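Local coordinates for extracellular solute-binding protein family 5 (Brucella melitensis, PDB 4ONY) that probably binds a peptide or related solute in the periplasm and delivers it to an ABC transporter for uptake across the inner membrane, at residues A[354-359]-A[542-547]; A[366-371]-A[547-552]; A[373-378]-A[525-530]. All blocks are in the same frame, centred on the assembly; numbering follows the deposited sequence.

Contact 1. Residues A[354-359]-A[542-547]; sequences SFWEGS and SAVRAL
One indole carries the entire contact between 354-359 and 542-547: Trp356 lies with a face against a methyl group of helix 537-553, and no hydrogen bond passes between the two segments. The loop is a type II beta turn, Trp356 to Ser359, preceded by an ST turn in which Ser354 OG accepts from Trp356 N at 2.9 Å. It follows strand 350-351, an outermost strand of the six-stranded mixed sheet of this periplasmic solute-binding protein. Val544 CG1 sits 3.7 Å from the centroid of the six-membered ring of Trp356, only 10° off the ring normal, a CH-pi contact. That methyl reaches the ring because it is anti to the backbone N of Val544 (chi1 179°), and the two side chains cross at about a right angle. One helical turn on, Leu547 CD2 comes in obliquely to Trp356 CH2 at 3.7 Å, giving the far corner of the indole a second branched partner. The turn is held by its own polar atoms. Trp356 O takes two donors, Ser359 N at 3.1 Å, closing the turn, and Ser359 OG at 2.7 Å, the hydroxyl 19° out of the carbonyl plane; together they should restrain the backbone that bears the indole. Gly358 adopts the positive phi expected at the third position of such a turn. Beyond the two segments, Asp548 takes Phe355 N and Ser354 OG, tying the ST turn to the same helix, while Phe355 meets Trp503 and Tyr557 edge-to-face. Within the same loop, Glu357 OE1 accepts from Ser354 N at 3.2 Å, nearly along its C-O axis.

Contact 2. Residues A[366-371]-A[547-552]; sequences RPADAR and LDRVLI
Arg366 O is gripped by both terminal nitrogens of Arg549, NH1 at 2.8 Å and NH2 at 3.0 Å, an end-on, two-nitrogen hold on a single carbonyl oxygen. Both bonds are bent at the hydrogen (141° and 133°), as expected when one oxygen is shared. NH1 lies nearly in line with the C=O bond (177°), whereas NH2 stands well above the carbonyl plane. Arg549 projects from helix 537-553 with its chain extended from CG to NE, which carries the charged group to the loop leading into helix 370-376. There Ala368 lies against one guanidinium face, its CA 3.5 Å from Arg549 NH2 and its CB 3.8 Å from Arg549 NE. Asp369 is the N-cap of helix 370-376: OD1 accepts from Glu372 N, and OD2 bonds to Ser542 OG. Arg549 has further partners: NE forms a salt bridge with Glu372, and NH1 a hydrogen bond to Val387 O. The partners of this buried guanidinium include the Glu372 carboxylate and the carbonyls of Arg366 and Val387, so its positive charge is probably well compensated, and its rotation is fixed from several directions where the loop enters the helix.

Contact 3. Residues A[373-378]-A[525-530]; sequences RELLAP and DAMIEA
Helix-to-helix packing joins Leu375 and Leu376 of helix 370-376 to the middle of helix 522-533, with Leu375 and Met527 as the nearest pair along the backbones, their CA atoms 7.4 Å apart. Met527 does most of the reaching. Its chain is bent at chi2 (-45°) and again at chi3 (93°), which folds the thioether over towards the neighbouring helix and leaves SD and CE as the parts that touch. The sulfur touches two consecutive leucines, which reach it from directions about at right angles: Leu375 CB lies 3.9 Å from Met527 SD, and Leu376 CD2 lies 3.8 Å from the same atom. The terminal methyl goes further, with Met527 CE 3.5 Å from Leu375 O; it is closest to this backbone oxygen, though Leu375 CB is also near, 4.0 Å from Met527 CE. Leu376 crosses Met527 at about a right angle and touches it through CD2.

In the fold, helices 522-533 and 537-553 are successive, and the short helix 370-376 packs against both: Met527 also meets Ala546 and Leu547, and Leu376 also meets Val550. One turn along from Met527, Ala530 presents its methyl to the fork of Leu375, whose CD2 is 3.8 Å and CD1 4.1 Å from Ala530 CB. The same Ala530 touches Ala543 of helix 537-553. No hydrogen bond crosses between the two segments. Leu376 also meets Val383 and, on helix 385-389, Met388.

Helix 537-553 binds contacts 1 and 2 together: it offers apolar side chains to the 354-359 turn and, from Leu547 onward, an arginine to the 366-371 loop. Contact 1 is wholly buried, its centre about 15 Å from the chain centre; the centres of the partly buried contacts 2 and 3 are about 22 and 25 Å from it. Chemistry does not simply follow depth, since contacts 1 and 3 are apolar while contact 2 is mainly polar. Contact 2 uses the loop leading into helix 370-376, contact 3 the helix itself, and a hydrogen bond from Arg373 NE to Ala368 O joins them. Contact 3 is nested along the chain within the loops closed by the other two.

Contact 1. Residues A[354-359]-A[542-547]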
loop_
_atom_site.group_PDB
_atom_site.type_symbol
_atom_site.label_atom_id
_atom_site.label_comp_id
_atom_site.label_asym_id
_atom_site.label_seq_id
_atom_site.Cartn_x
_atom_site.Cartn_y
_atom_site.Cartn_z
ATOM N N SER A 354 1.421 -12.980 -8.808
ATOM C CA SER A 354 2.223 -11.865 -9.309
ATOM C C SER A 354 2.598 -10.943 -8.144
ATOM O O SER A 354 1.841 -10.851 -7.172
ATOM C CB SER A 354 1.355 -11.056 -10.273
ATOM O OG SER A 354 1.939 -9.818 -10.687
ATOM N N PHE A 355 3.688 -10.211 -8.320
ATOM C CA PHE A 355 4.048 -9.144 -7.403
ATOM C C PHE A 355 3.176 -7.893 -7.595
ATOM O O PHE A 355 3.289 -6.979 -6.807
ATOM C CB PHE A 355 5.538 -8.831 -7.544
ATOM C CG PHE A 355 6.424 -9.961 -7.077
ATOM C CD1 PHE A 355 6.795 -10.046 -5.776
ATOM C CD2 PHE A 355 6.828 -10.937 -7.935
ATOM C CE1 PHE A 355 7.582 -11.068 -5.328
ATOM C CE2 PHE A 355 7.612 -11.992 -7.505
ATOM C CZ PHE A 355 8.004 -12.048 -6.200
ATOM N N TRP A 356 2.299 -7.872 -8.617
ATOM C CA TRP A 356 1.285 -6.831 -8.742
ATOM C C TRP A 356 -0.084 -7.514 -8.912
ATOM O O TRP A 356 -0.935 -7.081 -9.685
ATOM C CB TRP A 356 1.624 -5.827 -9.883
ATOM C CG TRP A 356 2.754 -4.924 -9.445
ATOM C CD1 TRP A 356 2.656 -3.736 -8.765
ATOM C CD2 TRP A 356 4.155 -5.197 -9.560
ATOM N NE1 TRP A 356 3.910 -3.241 -8.454
ATOM C CE2 TRP A 356 4.852 -4.115 -8.921
ATOM C CE3 TRP A 356 4.892 -6.241 -10.123
ATOM C CZ2 TRP A 356 6.224 -4.056 -8.856
ATOM C CZ3 TRP A 356 6.266 -6.183 -10.063
ATOM C CH2 TRP A 356 6.934 -5.091 -9.425
ATOM N N GLU A 357 -0.285 -8.560 -8.123
ATOM C CA GLU A 357 -1.485 -9.389 -8.130
ATOM C C GLU A 357 -2.789 -8.593 -8.185
ATOM O O GLU A 357 -3.045 -7.723 -7.355
ATOM C CB GLU A 357 -1.492 -10.255 -6.870
ATOM C CG GLU A 357 -2.675 -11.211 -6.710
ATOM C CD GLU A 357 -2.772 -12.247 -7.808
ATOM O OE1 GLU A 357 -1.739 -12.698 -8.311
ATOM O OE2 GLU A 357 -3.905 -12.631 -8.173
ATOM N N GLY A 358 -3.628 -8.986 -9.115
ATOM C CA GLY A 358 -4.974 -8.454 -9.253
ATOM C C GLY A 358 -5.047 -7.129 -9.974
ATOM O O GLY A 358 -6.138 -6.541 -10.039
ATOM N N SER A 359 -3.917 -6.614 -10.471
ATOM C CA SER A 359 -3.911 -5.327 -11.139
ATOM C C SER A 359 -3.503 -5.478 -12.597
ATOM O O SER A 359 -2.987 -6.501 -13.008
ATOM C CB SER A 359 -2.954 -4.347 -10.434
ATOM O OG SER A 359 -1.583 -4.658 -10.691
ATOM N N SER A 542 4.221 -1.743 -19.348
ATOM C CA SER A 542 5.051 -2.733 -19.968
ATOM C C SER A 542 6.295 -2.994 -19.113
ATOM O O SER A 542 6.690 -4.146 -18.895
ATOM C CB SER A 542 5.454 -2.278 -21.362
ATOM O OG SER A 542 4.328 -2.323 -22.217
ATOM N N ALA A 543 6.906 -1.927 -18.619
ATOM C CA ALA A 543 8.152 -2.086 -17.850
ATOM C C ALA A 543 7.911 -2.808 -16.538
ATOM O O ALA A 543 8.727 -3.621 -16.103
ATOM C CB ALA A 543 8.813 -0.724 -17.613
ATOM N N VAL A 544 6.790 -2.503 -15.881
ATOM C CA VAL A 544 6.482 -3.155 -14.621
ATOM C C VAL A 544 6.179 -4.639 -14.833
ATOM O O VAL A 544 6.610 -5.492 -14.054
ATOM C CB VAL A 544 5.330 -2.482 -13.869
ATOM C CG1 VAL A 544 5.045 -3.225 -12.570
ATOM C CG2 VAL A 544 5.683 -1.021 -13.504
ATOM N N ARG A 545 5.404 -4.933 -15.858
ATOM C CA ARG A 545 5.146 -6.337 -16.175
ATOM C C ARG A 545 6.478 -7.097 -16.416
ATOM O O ARG A 545 6.632 -8.247 -15.979
ATOM C CB ARG A 545 4.225 -6.447 -17.374
ATOM C CG ARG A 545 2.776 -6.060 -17.044
ATOM C CD ARG A 545 1.888 -6.259 -18.274
ATOM N NE ARG A 545 0.513 -5.864 -18.015
ATOM C CZ ARG A 545 -0.359 -5.550 -18.951
ATOM N NH1 ARG A 545 -0.084 -5.676 -20.232
ATOM N NH2 ARG A 545 -1.562 -5.181 -18.593
ATOM N N ALA A 546 7.420 -6.451 -17.099
ATOM C CA ALA A 546 8.694 -7.089 -17.374
ATOM C C ALA A 546 9.441 -7.352 -16.069
ATOM O O ALA A 546 9.995 -8.437 -15.901
ATOM C CB ALA A 546 9.533 -6.233 -18.324
ATOM N N LEU A 547 9.394 -6.396 -15.121
ATOM C CA LEU A 547 9.972 -6.601 -13.789
ATOM C C LEU A 547 9.309 -7.811 -13.136
ATOM O O LEU A 547 9.988 -8.710 -12.645
ATOM C CB LEU A 547 9.853 -5.355 -12.891
ATOM C CG LEU A 547 10.415 -5.481 -11.452
ATOM C CD1 LEU A 547 11.879 -5.903 -11.422
ATOM C CD2 LEU A 547 10.298 -4.175 -10.693
#

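Contact 2. Residues A[366-371]-A[547-552]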
loop_
_atom_site.group_PDB
_atom_site.type_symbol
_atom_site.label_atom_id
_atom_site.label_comp_id
_atom_site.label_asym_id
_atom_site.label_seq_id
_atom_site.Cartn_x
_atom_site.Cartn_y
_atom_site.Cartn_z
ATOM N N ARG A 366 -0.591 -13.067 -19.413
ATOM C CA ARG A 366 -0.405 -12.122 -20.538
ATOM C C ARG A 366 0.891 -12.449 -21.271
ATOM O O ARG A 366 1.978 -12.437 -20.656
ATOM C CB ARG A 366 -0.320 -10.711 -19.990
ATOM C CG ARG A 366 -1.521 -10.308 -19.158
ATOM C CD ARG A 366 -1.376 -8.911 -18.651
ATOM N NE ARG A 366 -2.539 -8.580 -17.852
ATOM C CZ ARG A 366 -3.680 -8.140 -18.346
ATOM N NH1 ARG A 366 -3.798 -7.855 -19.658
ATOM N NH2 ARG A 366 -4.688 -7.914 -17.530
ATOM N N PRO A 367 0.815 -12.727 -22.576
ATOM C CA PRO A 367 2.085 -12.773 -23.312
ATOM C C PRO A 367 2.843 -11.427 -23.283
ATOM O O PRO A 367 2.237 -10.359 -23.226
ATOM C CB PRO A 367 1.655 -13.120 -24.736
ATOM C CG PRO A 367 0.273 -12.564 -24.855
ATOM C CD PRO A 367 -0.353 -12.644 -23.480
ATOM N N ALA A 368 4.164 -11.500 -23.216
ATOM C CA ALA A 368 5.005 -10.310 -23.199
ATOM C C ALA A 368 4.718 -9.456 -24.479
ATOM O O ALA A 368 4.704 -10.013 -25.578
ATOM C CB ALA A 368 6.460 -10.719 -23.143
ATOM N N ASP A 369 4.484 -8.153 -24.331
ATOM C CA ASP A 369 4.255 -7.266 -25.478
ATOM C C ASP A 369 5.581 -6.846 -26.122
ATOM O O ASP A 369 6.679 -7.259 -25.656
ATOM C CB ASP A 369 3.375 -6.056 -25.072
ATOM C CG ASP A 369 4.056 -5.104 -24.095
ATOM O OD1 ASP A 369 5.284 -4.973 -24.146
ATOM O OD2 ASP A 369 3.355 -4.435 -23.316
ATOM N N ALA A 370 5.512 -6.090 -27.218
ATOM C CA ALA A 370 6.701 -5.745 -27.985
ATOM C C ALA A 370 7.707 -4.949 -27.167
ATOM O O ALA A 370 8.904 -5.171 -27.261
ATOM C CB ALA A 370 6.334 -4.966 -29.252
ATOM N N ARG A 371 7.221 -4.025 -26.353
ATOM C CA ARG A 371 8.112 -3.255 -25.493
ATOM C C ARG A 371 8.827 -4.141 -24.440
ATOM O O ARG A 371 10.029 -3.992 -24.229
ATOM C CB ARG A 371 7.334 -2.103 -24.829
ATOM C CG ARG A 371 8.136 -1.262 -23.854
ATOM C CD ARG A 371 9.316 -0.577 -24.521
ATOM N NE ARG A 371 10.009 0.317 -23.597
ATOM C CZ ARG A 371 11.295 0.669 -23.679
ATOM N NH1 ARG A 371 12.090 0.215 -24.655
ATOM N NH2 ARG A 371 11.823 1.476 -22.745
ATOM N N LEU A 547 9.394 -6.396 -15.121
ATOM C CA LEU A 547 9.972 -6.601 -13.789
ATOM C C LEU A 547 9.309 -7.811 -13.136
ATOM O O LEU A 547 9.988 -8.710 -12.645
ATOM C CB LEU A 547 9.853 -5.355 -12.891
ATOM C CG LEU A 547 10.415 -5.481 -11.452
ATOM C CD1 LEU A 547 11.879 -5.903 -11.422
ATOM C CD2 LEU A 547 10.298 -4.175 -10.693
ATOM N N ASP A 548 7.976 -7.848 -13.175
ATOM C CA ASP A 548 7.223 -8.961 -12.610
ATOM C C ASP A 548 7.717 -10.298 -13.174
ATOM O O ASP A 548 7.957 -11.263 -12.424
ATOM C CB ASP A 548 5.713 -8.757 -12.856
ATOM C CG ASP A 548 4.845 -9.697 -12.051
ATOM O OD1 ASP A 548 5.117 -9.872 -10.864
ATOM O OD2 ASP A 548 3.821 -10.179 -12.577
ATOM N N ARG A 549 7.919 -10.341 -14.481
ATOM C CA ARG A 549 8.309 -11.582 -15.173
ATOM C C ARG A 549 9.674 -12.062 -14.694
ATOM O O ARG A 549 9.879 -13.249 -14.458
ATOM C CB ARG A 549 8.336 -11.427 -16.683
ATOM C CG ARG A 549 6.976 -11.189 -17.322
ATOM C CD ARG A 549 7.039 -11.160 -18.846
ATOM N NE ARG A 549 5.888 -10.436 -19.377
ATOM C CZ ARG A 549 4.670 -10.952 -19.549
ATOM N NH1 ARG A 549 4.395 -12.244 -19.316
ATOM N NH2 ARG A 549 3.706 -10.136 -19.921
ATOM N N VAL A 550 10.582 -11.113 -14.506
ATOM C CA VAL A 550 11.914 -11.466 -14.046
ATOM C C VAL A 550 11.903 -11.994 -12.604
ATOM O O VAL A 550 12.626 -12.968 -12.277
ATOM C CB VAL A 550 12.884 -10.267 -14.158
ATOM C CG1 VAL A 550 14.238 -10.642 -13.553
ATOM C CG2 VAL A 550 13.019 -9.800 -15.612
ATOM N N LEU A 551 11.101 -11.345 -11.751
ATOM C CA LEU A 551 11.035 -11.693 -10.369
ATOM C C LEU A 551 10.382 -13.065 -10.149
ATOM O O LEU A 551 10.896 -13.896 -9.379
ATOM C CB LEU A 551 10.291 -10.608 -9.576
ATOM C CG LEU A 551 10.934 -9.248 -9.453
ATOM C CD1 LEU A 551 9.986 -8.257 -8.772
ATOM C CD2 LEU A 551 12.249 -9.308 -8.664
ATOM N N ILE A 552 9.291 -13.312 -10.853
ATOM C CA ILE A 552 8.648 -14.624 -10.842
ATOM C C ILE A 552 9.630 -15.714 -11.318
ATOM O O ILE A 552 9.668 -16.816 -10.747
ATOM C CB ILE A 552 7.410 -14.661 -11.737
ATOM C CG1 ILE A 552 6.294 -13.797 -11.138
ATOM C CG2 ILE A 552 6.904 -16.110 -11.914
ATOM C CD1 ILE A 552 5.216 -13.409 -12.150
#

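Contact 3. Residues A[373-378]-A[525-530]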
loop_
_atom_site.group_PDB
_atom_site.type_symbol
_atom_site.label_atom_id
_atom_site.label_comp_id
_atom_site.label_asym_id
_atom_site.label_seq_id
_atom_site.Cartn_x
_atom_site.Cartn_y
_atom_site.Cartn_z
ATOM N N ARG A 373 9.511 -7.349 -24.663
ATOM C CA ARG A 373 10.468 -8.190 -25.367
ATOM C C ARG A 373 11.727 -7.400 -25.760
ATOM O O ARG A 373 12.838 -7.914 -25.653
ATOM C CB ARG A 373 9.814 -8.890 -26.563
ATOM C CG ARG A 373 8.853 -10.002 -26.116
ATOM C CD ARG A 373 8.108 -10.644 -27.280
ATOM N NE ARG A 373 7.013 -11.496 -26.753
ATOM C CZ ARG A 373 7.161 -12.766 -26.391
ATOM N NH1 ARG A 373 8.344 -13.379 -26.523
ATOM N NH2 ARG A 373 6.128 -13.422 -25.925
ATOM N N GLU A 374 11.532 -6.145 -26.172
ATOM C CA GLU A 374 12.656 -5.224 -26.436
ATOM C C GLU A 374 13.491 -5.007 -25.180
ATOM O O GLU A 374 14.705 -5.124 -25.218
ATOM C CB GLU A 374 12.106 -3.915 -26.965
ATOM C CG GLU A 374 13.154 -2.874 -27.254
ATOM C CD GLU A 374 12.584 -1.560 -27.759
ATOM O OE1 GLU A 374 11.605 -0.982 -27.224
ATOM O OE2 GLU A 374 13.170 -1.060 -28.710
ATOM N N LEU A 375 12.837 -4.767 -24.053
ATOM C CA LEU A 375 13.520 -4.518 -22.795
ATOM C C LEU A 375 14.310 -5.749 -22.304
ATOM O O LEU A 375 15.367 -5.607 -21.736
ATOM C CB LEU A 375 12.521 -4.134 -21.707
ATOM C CG LEU A 375 11.962 -2.718 -21.787
ATOM C CD1 LEU A 375 10.814 -2.544 -20.784
ATOM C CD2 LEU A 375 13.061 -1.668 -21.541
ATOM N N LEU A 376 13.749 -6.937 -22.513
ATOM C CA LEU A 376 14.282 -8.136 -21.975
ATOM C C LEU A 376 15.295 -8.826 -22.916
ATOM O O LEU A 376 16.016 -9.695 -22.487
ATOM C CB LEU A 376 13.138 -9.089 -21.636
ATOM C CG LEU A 376 12.279 -8.641 -20.450
ATOM C CD1 LEU A 376 10.969 -9.391 -20.395
ATOM C CD2 LEU A 376 13.035 -8.837 -19.147
ATOM N N ALA A 377 15.358 -8.447 -24.176
ATOM C CA ALA A 377 16.243 -9.113 -25.147
ATOM C C ALA A 377 17.728 -9.137 -24.721
ATOM O O ALA A 377 18.426 -10.099 -24.941
ATOM C CB ALA A 377 16.104 -8.434 -26.505
ATOM N N PRO A 378 18.217 -8.095 -24.049
ATOM C CA PRO A 378 19.603 -8.169 -23.602
ATOM C C PRO A 378 19.858 -9.132 -22.424
ATOM O O PRO A 378 21.008 -9.297 -22.035
ATOM C CB PRO A 378 19.885 -6.731 -23.116
ATOM C CG PRO A 378 18.922 -5.890 -23.887
ATOM C CD PRO A 378 17.677 -6.745 -23.886
ATOM N N ASP A 525 17.688 -4.870 -12.222
ATOM C CA ASP A 525 18.085 -3.470 -12.189
ATOM C C ASP A 525 17.622 -2.742 -13.437
ATOM O O ASP A 525 17.120 -1.616 -13.353
ATOM C CB ASP A 525 19.584 -3.308 -12.029
ATOM C CG ASP A 525 20.115 -3.854 -10.684
ATOM O OD1 ASP A 525 19.375 -4.199 -9.766
ATOM O OD2 ASP A 525 21.332 -3.965 -10.548
ATOM N N ALA A 526 17.781 -3.367 -14.596
ATOM C CA ALA A 526 17.385 -2.738 -15.869
ATOM C C ALA A 526 15.862 -2.498 -15.974
ATOM O O ALA A 526 15.430 -1.475 -16.519
ATOM C CB ALA A 526 17.848 -3.573 -17.052
ATOM N N MET A 527 15.043 -3.416 -15.451
ATOM C CA MET A 527 13.585 -3.198 -15.488
ATOM C C MET A 527 13.151 -2.072 -14.530
ATOM O O MET A 527 12.237 -1.345 -14.826
ATOM C CB MET A 527 12.815 -4.500 -15.197
ATOM C CG MET A 527 13.020 -5.609 -16.240
ATOM S SD MET A 527 12.949 -5.165 -17.996
ATOM C CE MET A 527 14.661 -4.848 -18.357
ATOM N N ILE A 528 13.838 -1.933 -13.391
ATOM C CA ILE A 528 13.575 -0.824 -12.470
ATOM C C ILE A 528 13.942 0.510 -13.186
ATOM O O ILE A 528 13.161 1.504 -13.135
ATOM C CB ILE A 528 14.324 -0.953 -11.138
ATOM C CG1 ILE A 528 13.818 -2.164 -10.359
ATOM C CG2 ILE A 528 14.160 0.318 -10.269
ATOM C CD1 ILE A 528 14.710 -2.535 -9.169
ATOM N N GLU A 529 15.082 0.525 -13.852
ATOM C CA GLU A 529 15.451 1.725 -14.626
ATOM C C GLU A 529 14.376 2.063 -15.653
ATOM O O GLU A 529 14.010 3.209 -15.798
ATOM C CB GLU A 529 16.800 1.568 -15.321
ATOM C CG GLU A 529 17.954 1.461 -14.351
ATOM C CD GLU A 529 19.239 0.980 -14.982
ATOM O OE1 GLU A 529 19.410 1.231 -16.225
ATOM O OE2 GLU A 529 20.058 0.399 -14.214
ATOM N N ALA A 530 13.886 1.040 -16.361
ATOM C CA ALA A 530 12.906 1.247 -17.395
ATOM C C ALA A 530 11.598 1.770 -16.819
ATOM O O ALA A 530 11.016 2.668 -17.383
ATOM C CB ALA A 530 12.655 -0.044 -18.156
#